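Local atomic coordinates of DNA repair protein rhp9/CRB2 (Schizosaccharomyces pombe, PDB entry 2FHD), a protein that probably recognises methylated histone H4 through tandem tudor domains, as part of the cellular response to DNA damage. Residues R11-F16 with V44-D48; P20-Y24 with Y123-I129. All coordinates share one frame; numbering follows the deposited sequence. Where two conformers were deposited one is given.

In the fold
Interaction 1 (R11-F16 with V44-D48) lies inside the first tudor domain, its centre about 5 Å from the centre of the chain, whereas interaction 2 (P20-Y24 with Y123-I129) joins that domain to the stretch running from strand 122-123, an edge strand of the second sheet, into helix 126-129. Their centres are about 11 Å apart. Strand 23-32 lies between strands 11-15 and 41-46 in one antiparallel sheet, and probable backbone hydrogen bonds, A14 N to Y24 O and F16 N to F22 O (both 2.9 Å), link the contacts directly. Along the chain the segments alternate: 11-16, 20-24, 44-48, 123-129. The core of the first tudor domain is thus continuous with the junction between the domains.

Interaction 1. Residues R11-F16 with V44-D48; sequences RVLAFF and VQFDD
Inside the small SH3-like beta-barrel of the first tudor domain, strands 11-15 and 41-46 face each other across the core: they are not sheet neighbours, yet they cross at 88°, with short-segment axes 8.4 Å apart. Side chains fill that gap. V44 CG1 touches A14 CB at 3.6 Å, while V44 CG2 touches V12 CG2 and also borders A14 CB. Beside them the F46 ring meets A14 with its rim: F46 CZ is 4.0 Å from A14 CB, and the A14 carbonyl oxygen lies in the plane of the ring. Over one face of F46 comes the edge of F16, with planes at 87° and centroids 5.5 Å apart, a T-shaped pair; F16 CD1 sits toward the rim of F46, not over its centre.

At the other end, R11 CG is anti to the carbonyl carbon, and further bends at chi2 and chi3 fold the chain back to D47. Guanidinium and carboxylate are nearly coplanar (17°). R11 NH2 reaches both OD1 and OD2 of D47, each at 3.0 Å, while NH1 also donates to OD1; all three bonds use syn lone pairs. A methionine in place of R11 would probably leave the D47 carboxylate without this paired charge and freer to turn. The same guanidinium has further partners: NH1 also bonds T27 OG1, and NE bonds V98 O. Strand 23-32 runs between the two strands in the sheet, while I59 of strand 59-61 packs on both V12 and V44.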
loop_
_atom_site.group_PDB
_atom_site.type_symbol
_atom_site.label_atom_id
_atom_site.label_comp_id
_atom_site.label_asym_id
_atom_site.label_seq_id
_atom_site.Cartn_x
_atom_site.Cartn_y
_atom_site.Cartn_z
ATOM N N ARG A 11 -12.443 15.465 0.678
ATOM C CA ARG A 11 -13.079 14.782 1.803
ATOM C C ARG A 11 -14.516 14.338 1.510
ATOM O O ARG A 11 -15.367 15.139 1.078
ATOM C CB ARG A 11 -13.007 15.661 3.061
ATOM C CG ARG A 11 -11.568 16.004 3.505
ATOM C CD ARG A 11 -10.833 14.745 4.027
ATOM N NE ARG A 11 -11.318 14.356 5.330
ATOM C CZ ARG A 11 -11.035 13.194 5.893
ATOM N NH1 ARG A 11 -10.333 12.334 5.207
ATOM N NH2 ARG A 11 -11.468 12.880 7.125
ATOM N N VAL A 12 -14.777 13.066 1.811
ATOM C CA VAL A 12 -16.064 12.421 1.559
ATOM C C VAL A 12 -16.514 11.696 2.824
ATOM O O VAL A 12 -15.721 11.556 3.777
ATOM C CB VAL A 12 -16.028 11.421 0.292
ATOM C CG1 VAL A 12 -15.809 12.271 -1.009
ATOM C CG2 VAL A 12 -14.876 10.318 0.390
ATOM N N LEU A 13 -17.770 11.270 2.806
ATOM C CA LEU A 13 -18.307 10.270 3.668
ATOM C C LEU A 13 -18.503 9.049 2.739
ATOM O O LEU A 13 -19.203 9.122 1.717
ATOM C CB LEU A 13 -19.635 10.760 4.279
ATOM C CG LEU A 13 -19.484 11.851 5.368
ATOM C CD1 LEU A 13 -20.798 12.646 5.613
ATOM C CD2 LEU A 13 -18.974 11.285 6.747
ATOM N N ALA A 14 -17.842 7.947 3.051
ATOM C CA ALA A 14 -17.798 6.857 2.152
ATOM C C ALA A 14 -18.375 5.676 2.935
ATOM O O ALA A 14 -18.173 5.558 4.152
ATOM C CB ALA A 14 -16.343 6.628 1.702
ATOM N N PHE A 15 -19.099 4.796 2.241
ATOM C CA PHE A 15 -19.678 3.613 2.882
ATOM C C PHE A 15 -18.591 2.613 3.207
ATOM O O PHE A 15 -17.883 2.183 2.297
ATOM C CB PHE A 15 -20.649 2.953 1.927
ATOM C CG PHE A 15 -21.256 1.664 2.440
ATOM C CD1 PHE A 15 -22.204 1.675 3.457
ATOM C CD2 PHE A 15 -20.893 0.424 1.873
ATOM C CE1 PHE A 15 -22.805 0.460 3.921
ATOM C CE2 PHE A 15 -21.479 -0.811 2.351
ATOM C CZ PHE A 15 -22.467 -0.783 3.331
ATOM N N PHE A 16 -18.478 2.234 4.471
ATOM C CA PHE A 16 -17.533 1.238 4.882
ATOM C C PHE A 16 -18.168 -0.141 4.759
ATOM O O PHE A 16 -19.150 -0.463 5.444
ATOM C CB PHE A 16 -17.010 1.524 6.293
ATOM C CG PHE A 16 -16.037 0.491 6.789
ATOM C CD1 PHE A 16 -14.732 0.451 6.299
ATOM C CD2 PHE A 16 -16.435 -0.471 7.730
ATOM C CE1 PHE A 16 -13.804 -0.538 6.754
ATOM C CE2 PHE A 16 -15.527 -1.445 8.198
ATOM C CZ PHE A 16 -14.196 -1.471 7.691
ATOM N N VAL A 44 -11.101 5.359 -2.182
ATOM C CA VAL A 44 -11.298 6.210 -1.037
ATOM C C VAL A 44 -10.366 5.673 0.065
ATOM O O VAL A 44 -10.071 4.490 0.126
ATOM C CB VAL A 44 -12.822 6.103 -0.763
ATOM C CG1 VAL A 44 -13.191 5.334 0.429
ATOM C CG2 VAL A 44 -13.677 7.298 -1.269
ATOM N N GLN A 45 -9.862 6.586 0.901
ATOM C CA GLN A 45 -9.043 6.247 2.093
ATOM C C GLN A 45 -9.703 6.687 3.445
ATOM O O GLN A 45 -9.993 7.821 3.660
ATOM C CB GLN A 45 -7.671 6.891 1.950
ATOM C CG GLN A 45 -6.656 6.287 2.856
ATOM C CD GLN A 45 -5.247 6.857 2.616
ATOM O OE1 GLN A 45 -5.051 8.034 2.273
ATOM N NE2 GLN A 45 -4.273 6.015 2.806
ATOM N N PHE A 46 -9.915 5.754 4.363
ATOM C CA PHE A 46 -10.441 6.081 5.678
ATOM C C PHE A 46 -9.319 6.691 6.546
ATOM O O PHE A 46 -8.140 6.721 6.142
ATOM C CB PHE A 46 -11.080 4.811 6.236
ATOM C CG PHE A 46 -12.316 4.437 5.483
ATOM C CD1 PHE A 46 -13.501 5.206 5.641
ATOM C CD2 PHE A 46 -12.287 3.418 4.506
ATOM C CE1 PHE A 46 -14.663 4.882 4.924
ATOM C CE2 PHE A 46 -13.469 3.082 3.751
ATOM C CZ PHE A 46 -14.652 3.809 3.977
ATOM N N ASP A 47 -9.696 7.211 7.684
ATOM C CA ASP A 47 -8.792 8.037 8.506
ATOM C C ASP A 47 -7.761 7.125 9.234
ATOM O O ASP A 47 -6.719 7.611 9.661
ATOM C CB ASP A 47 -9.591 8.977 9.469
ATOM C CG ASP A 47 -10.314 10.134 8.702
ATOM O OD1 ASP A 47 -9.992 10.350 7.492
ATOM O OD2 ASP A 47 -11.200 10.846 9.283
ATOM N N ASP A 48 -8.026 5.812 9.300
ATOM C CA ASP A 48 -6.994 4.861 9.742
ATOM C C ASP A 48 -6.092 4.399 8.575
ATOM O O ASP A 48 -5.349 3.448 8.733
ATOM C CB ASP A 48 -7.583 3.657 10.396
ATOM C CG ASP A 48 -8.441 2.841 9.437
ATOM O OD1 ASP A 48 -8.374 2.998 8.192
ATOM O OD2 ASP A 48 -9.187 1.972 9.922
#

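Interaction 2. Residues P20-Y24 with Y123-I129; sequences PSFYY and YVAPVNI
Y123 holds CG between its backbone N and carbonyl carbon (chi1 66°), which lays its ring alongside F22, whose own CG is anti to the carbonyl carbon. The edge of Y123 is thereby directed at the face of F22: centroids are 5.0 Å apart, planes stand at 87°, and Y123 CE1 lies over the centre of the F22 ring. Y24 packs on Y123 differently. Y24 CE1 touches Y123 CB at 3.6 Å, and although the two rings are nearly parallel they are slid so far apart that they barely overlap. F22, Y24 and Y123 thus form an aromatic cluster, with the Y123 hydroxyl secured by a hydrogen bond to G76 O.

Between these rings and the helix, the backbones of Y23 and V124 make a single antiparallel, hydrogen-bonded bridge. Y23 N donates to V124 O at 2.8 Å and V124 N to Y23 O at 2.9 Å, with both donors in the plane of the carbonyl they approach. The Y23 ring then receives I129 over one face: I129 CG1 is 3.9 Å from the Y23 ring centroid and 22° off the normal, a CH-pi contact. P126, in the first turn of helix 126-129, brings its CD to 3.6 Å from S21 O, while A125 occupies the N-cap position.

A phosphate ion, probably from the crystallisation liquor, lies beside F22. One isolated bridge flanked by aromatic and apolar packing fastens the two SH3-like barrels side by side, an interdomain junction of the tandem tudor arrangement.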
loop_
_atom_site.group_PDB
_atom_site.type_symbol
_atom_site.label_atom_id
_atom_site.label_comp_id
_atom_site.label_asym_id
_atom_site.label_seq_id
_atom_site.Cartn_x
_atom_site.Cartn_y
_atom_site.Cartn_z
ATOM N N PRO A 20 -18.955 -3.308 11.033
ATOM C CA PRO A 20 -20.184 -2.490 11.326
ATOM C C PRO A 20 -20.419 -1.586 10.042
ATOM O O PRO A 20 -19.475 -0.910 9.617
ATOM C CB PRO A 20 -19.747 -1.666 12.568
ATOM C CG PRO A 20 -18.183 -1.343 12.260
ATOM C CD PRO A 20 -17.692 -2.583 11.355
ATOM N N SER A 21 -21.618 -1.596 9.438
ATOM C CA SER A 21 -21.814 -0.797 8.202
ATOM C C SER A 21 -22.296 0.626 8.460
ATOM O O SER A 21 -23.452 0.836 8.810
ATOM C CB SER A 21 -22.657 -1.501 7.099
ATOM O OG SER A 21 -23.572 -2.468 7.593
ATOM N N PHE A 22 -21.384 1.589 8.298
ATOM C CA PHE A 22 -21.702 2.995 8.441
ATOM C C PHE A 22 -20.953 3.741 7.355
ATOM O O PHE A 22 -20.038 3.182 6.774
ATOM C CB PHE A 22 -21.294 3.498 9.845
ATOM C CG PHE A 22 -22.186 3.019 10.951
ATOM C CD1 PHE A 22 -23.371 3.698 11.257
ATOM C CD2 PHE A 22 -21.822 1.905 11.750
ATOM C CE1 PHE A 22 -24.179 3.265 12.315
ATOM C CE2 PHE A 22 -22.676 1.450 12.788
ATOM C CZ PHE A 22 -23.829 2.116 13.058
ATOM N N TYR A 23 -21.353 4.973 7.050
ATOM C CA TYR A 23 -20.519 5.954 6.326
ATOM C C TYR A 23 -19.518 6.643 7.241
ATOM O O TYR A 23 -19.884 7.168 8.329
ATOM C CB TYR A 23 -21.356 7.056 5.665
ATOM C CG TYR A 23 -22.022 6.593 4.372
ATOM C CD1 TYR A 23 -23.055 5.636 4.408
ATOM C CD2 TYR A 23 -21.621 7.074 3.135
ATOM C CE1 TYR A 23 -23.669 5.164 3.273
ATOM C CE2 TYR A 23 -22.233 6.593 1.949
ATOM C CZ TYR A 23 -23.267 5.654 2.049
ATOM O OH TYR A 23 -23.930 5.185 0.953
ATOM N N TYR A 24 -18.267 6.674 6.823
ATOM C CA TYR A 24 -17.263 7.354 7.626
ATOM C C TYR A 24 -16.554 8.425 6.817
ATOM O O TYR A 24 -16.547 8.346 5.572
ATOM C CB TYR A 24 -16.210 6.368 8.145
ATOM C CG TYR A 24 -16.692 5.393 9.177
ATOM C CD1 TYR A 24 -16.730 5.704 10.517
ATOM C CD2 TYR A 24 -17.088 4.120 8.809
ATOM C CE1 TYR A 24 -17.207 4.754 11.475
ATOM C CE2 TYR A 24 -17.515 3.194 9.706
ATOM C CZ TYR A 24 -17.588 3.497 11.040
ATOM O OH TYR A 24 -18.017 2.473 11.923
ATOM N N TYR A 123 -19.952 9.877 12.145
ATOM C CA TYR A 123 -20.222 8.726 11.283
ATOM C C TYR A 123 -21.705 8.679 11.085
ATOM O O TYR A 123 -22.445 9.326 11.834
ATOM C CB TYR A 123 -19.664 7.427 11.837
ATOM C CG TYR A 123 -20.297 6.926 13.143
ATOM C CD1 TYR A 123 -21.207 5.877 13.143
ATOM C CD2 TYR A 123 -19.966 7.516 14.382
ATOM C CE1 TYR A 123 -21.786 5.397 14.346
ATOM C CE2 TYR A 123 -20.536 7.052 15.587
ATOM C CZ TYR A 123 -21.432 5.980 15.554
ATOM O OH TYR A 123 -21.973 5.520 16.754
ATOM N N VAL A 124 -22.150 8.000 10.024
ATOM C CA VAL A 124 -23.523 8.163 9.567
ATOM C C VAL A 124 -24.159 6.849 9.176
ATOM O O VAL A 124 -23.551 6.037 8.462
ATOM C CB VAL A 124 -23.666 9.220 8.416
ATOM C CG1 VAL A 124 -25.142 9.671 8.312
ATOM C CG2 VAL A 124 -22.827 10.437 8.698
ATOM N N ALA A 125 -25.376 6.627 9.668
ATOM C CA ALA A 125 -26.093 5.471 9.290
ATOM C C ALA A 125 -26.508 5.600 7.828
ATOM O O ALA A 125 -27.006 6.649 7.399
ATOM C CB ALA A 125 -27.283 5.287 10.164
ATOM N N PRO A 126 -26.336 4.518 7.067
ATOM C CA PRO A 126 -26.899 4.544 5.717
ATOM C C PRO A 126 -28.381 5.032 5.627
ATOM O O PRO A 126 -28.713 5.717 4.645
ATOM C CB PRO A 126 -26.753 3.054 5.254
ATOM C CG PRO A 126 -25.575 2.546 6.042
ATOM C CD PRO A 126 -25.692 3.212 7.393
ATOM N N VAL A 127 -29.282 4.673 6.580
ATOM C CA VAL A 127 -30.677 5.203 6.477
ATOM C C VAL A 127 -30.737 6.708 6.627
ATOM O O VAL A 127 -31.606 7.374 6.117
ATOM C CB VAL A 127 -31.745 4.586 7.483
ATOM C CG1 VAL A 127 -32.194 3.226 7.076
ATOM C CG2 VAL A 127 -31.325 4.656 8.916
ATOM N N ASN A 128 -29.778 7.269 7.336
ATOM C CA ASN A 128 -29.734 8.707 7.473
ATOM C C ASN A 128 -29.136 9.376 6.275
ATOM O O ASN A 128 -29.582 10.423 5.887
ATOM C CB ASN A 128 -29.020 9.028 8.744
ATOM C CG ASN A 128 -29.885 8.699 9.930
ATOM O OD1 ASN A 128 -31.011 9.223 10.046
ATOM N ND2 ASN A 128 -29.438 7.793 10.759
ATOM N N ILE A 129 -28.163 8.724 5.651
ATOM C CA ILE A 129 -27.539 9.211 4.441
ATOM C C ILE A 129 -28.531 9.318 3.238
ATOM O O ILE A 129 -28.337 10.156 2.353
ATOM C CB ILE A 129 -26.256 8.328 4.032
ATOM C CG1 ILE A 129 -25.049 8.737 4.863
ATOM C CG2 ILE A 129 -25.963 8.496 2.505
ATOM C CD1 ILE A 129 -24.454 10.156 4.428
#